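Local structure of L protein (CAS virus, 5MV0) at residues S125-H130 with W136-I141. The protein probably supplies the cap-snatching endonuclease activity of a reptarenavirus polymerase through its N-terminal domain, cleaving capped leaders from host mRNAs to prime viral transcription. Numbering follows the deposited sequence. Where two conformers were deposited one is given.
Sequences SGVEDH and WLFNII
F138 reaches from strand 137-145 to helix 127-133, where V127 and E128 of the first turn receive it, a compact example, from the arenavirus cap-snatching domain of the PDDEXK clan, of a helix packed on the edge strand of a sheet. Followed outward from F138 CB, which lies 4.2 Å from E128 CG, the side chain swings away from its own backbone N (chi1 -176°) and carries the ring toward the helix. F138 CD2 passes E128 CA at 4.0 Å. Farther out, F138 CE2 comes to 3.6 Å from V127 CG1, since that methyl sits over one ring face in a CH-pi contact, 22° off the ring normal. L68 touches both V127 and F138, while I99 and V101 of the adjacent strand also touch the F138 side chain. The extended E128 chain runs out past the F138 carbonyl, and E128 OE2 can accept a hydrogen bond from a water at 3.0 Å, although other acceptors compete for its protons; the same water accepts one from F138 N at 2.8 Å. With no direct hydrogen bond between the two segments, helix and strand are joined by apolar packing inside and by one bridging water at the partly exposed margin.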
loop_
_atom_site.group_PDB
_atom_site.type_symbol
_atom_site.label_atom_id
_atom_site.label_comp_id
_atom_site.label_asym_id
_atom_site.label_seq_id
_atom_site.Cartn_x
_atom_site.Cartn_y
_atom_site.Cartn_z
ATOM N N SER B 125 -11.519 -34.209 7.433
ATOM C CA SER B 125 -11.806 -35.529 7.992
ATOM C C SER B 125 -10.603 -36.459 7.883
ATOM O O SER B 125 -10.026 -36.633 6.803
ATOM C CB SER B 125 -13.009 -36.150 7.284
ATOM O OG SER B 125 -14.188 -35.415 7.563
ATOM N N GLY B 126 -10.220 -37.050 9.018
ATOM C CA GLY B 126 -9.164 -38.036 9.068
ATOM C C GLY B 126 -7.770 -37.487 9.299
ATOM O O GLY B 126 -6.907 -38.222 9.788
ATOM N N VAL B 127 -7.531 -36.212 8.986
ATOM C CA VAL B 127 -6.176 -35.669 9.022
ATOM C C VAL B 127 -5.634 -35.649 10.447
ATOM O O VAL B 127 -4.486 -36.043 10.700
ATOM C CB VAL B 127 -6.151 -34.263 8.392
ATOM C CG1 VAL B 127 -4.770 -33.637 8.536
ATOM C CG2 VAL B 127 -6.578 -34.341 6.938
ATOM N N GLU B 128 -6.437 -35.170 11.398
ATOM C CA GLU B 128 -5.944 -35.051 12.765
ATOM C C GLU B 128 -5.510 -36.409 13.310
ATOM O O GLU B 128 -4.456 -36.523 13.942
ATOM C CB GLU B 128 -7.010 -34.428 13.671
ATOM C CG GLU B 128 -6.469 -34.066 15.049
ATOM C CD GLU B 128 -7.538 -33.542 16.016
ATOM O OE1 GLU B 128 -8.741 -33.715 15.742
ATOM O OE2 GLU B 128 -7.165 -32.970 17.063
ATOM N N ASP B 129 -6.310 -37.448 13.061
ATOM C CA ASP B 129 -5.960 -38.789 13.521
ATOM C C ASP B 129 -4.597 -39.215 13.008
ATOM O O ASP B 129 -3.794 -39.779 13.759
ATOM C CB ASP B 129 -7.022 -39.792 13.082
ATOM C CG ASP B 129 -8.310 -39.653 13.865
ATOM O OD1 ASP B 129 -8.264 -39.109 14.990
ATOM O OD2 ASP B 129 -9.366 -40.089 13.356
ATOM N N HIS B 130 -4.312 -38.957 11.729
ATOM C CA HIS B 130 -3.024 -39.363 11.174
ATOM C C HIS B 130 -1.876 -38.634 11.852
ATOM O O HIS B 130 -0.826 -39.229 12.119
ATOM C CB HIS B 130 -2.993 -39.129 9.665
ATOM C CG HIS B 130 -3.660 -40.209 8.877
ATOM N ND1 HIS B 130 -5.021 -40.241 8.659
ATOM C CD2 HIS B 130 -3.157 -41.310 8.272
ATOM C CE1 HIS B 130 -5.327 -41.313 7.949
ATOM N NE2 HIS B 130 -4.213 -41.975 7.698
ATOM N N TRP B 136 2.123 -35.693 16.822
ATOM C CA TRP B 136 1.935 -34.278 16.536
ATOM C C TRP B 136 0.540 -33.826 16.954
ATOM O O TRP B 136 -0.403 -34.617 17.028
ATOM C CB TRP B 136 2.133 -33.997 15.040
ATOM C CG TRP B 136 3.569 -33.933 14.611
ATOM C CD1 TRP B 136 4.449 -34.979 14.502
ATOM C CD2 TRP B 136 4.286 -32.764 14.211
ATOM N NE1 TRP B 136 5.671 -34.525 14.071
ATOM C CE2 TRP B 136 5.597 -33.169 13.880
ATOM C CE3 TRP B 136 3.946 -31.411 14.097
ATOM C CZ2 TRP B 136 6.563 -32.273 13.445
ATOM C CZ3 TRP B 136 4.909 -30.519 13.672
ATOM C CH2 TRP B 136 6.207 -30.953 13.354
ATOM N N LEU B 137 0.421 -32.533 17.229
ATOM C CA LEU B 137 -0.876 -31.890 17.372
ATOM C C LEU B 137 -1.263 -31.237 16.047
ATOM O O LEU B 137 -0.416 -30.688 15.338
ATOM C CB LEU B 137 -0.857 -30.846 18.495
ATOM C CG LEU B 137 -1.394 -31.236 19.879
ATOM C CD1 LEU B 137 -0.948 -32.626 20.292
ATOM C CD2 LEU B 137 -0.982 -30.209 20.930
ATOM N N PHE B 138 -2.542 -31.315 15.709
ATOM C CA PHE B 138 -3.074 -30.714 14.490
ATOM C C PHE B 138 -4.320 -29.941 14.904
ATOM O O PHE B 138 -5.381 -30.527 15.124
ATOM C CB PHE B 138 -3.379 -31.772 13.435
ATOM C CG PHE B 138 -3.840 -31.202 12.118
ATOM C CD1 PHE B 138 -2.944 -30.575 11.268
ATOM C CD2 PHE B 138 -5.164 -31.297 11.736
ATOM C CE1 PHE B 138 -3.363 -30.046 10.056
ATOM C CE2 PHE B 138 -5.590 -30.779 10.524
ATOM C CZ PHE B 138 -4.682 -30.152 9.682
ATOM N N ASN B 139 -4.193 -28.625 15.025
ATOM C CA ASN B 139 -5.272 -27.786 15.525
ATOM C C ASN B 139 -5.915 -27.044 14.357
ATOM O O ASN B 139 -5.279 -26.206 13.705
ATOM C CB ASN B 139 -4.750 -26.831 16.595
ATOM C CG ASN B 139 -4.218 -27.569 17.820
ATOM O OD1 ASN B 139 -4.560 -28.732 18.058
ATOM N ND2 ASN B 139 -3.390 -26.890 18.605
ATOM N N ILE B 140 -7.182 -27.354 14.101
ATOM C CA ILE B 140 -7.948 -26.746 13.019
ATOM C C ILE B 140 -8.766 -25.620 13.628
ATOM O O ILE B 140 -9.690 -25.868 14.406
ATOM C CB ILE B 140 -8.858 -27.763 12.323
ATOM C CG1 ILE B 140 -8.046 -28.946 11.812
ATOM C CG2 ILE B 140 -9.644 -27.099 11.185
ATOM C CD1 ILE B 140 -8.884 -30.204 11.624
ATOM N N ILE B 141 -8.431 -24.382 13.283
ATOM C CA ILE B 141 -9.164 -23.216 13.759
ATOM C C ILE B 141 -10.069 -22.744 12.629
ATOM O O ILE B 141 -9.600 -22.441 11.525
ATOM C CB ILE B 141 -8.208 -22.109 14.230
ATOM C CG1 ILE B 141 -7.281 -22.671 15.311
ATOM C CG2 ILE B 141 -8.997 -20.909 14.766
ATOM C CD1 ILE B 141 -6.249 -21.688 15.851
HETATM O O HOH W 1 -4.351 -32.091 17.659
#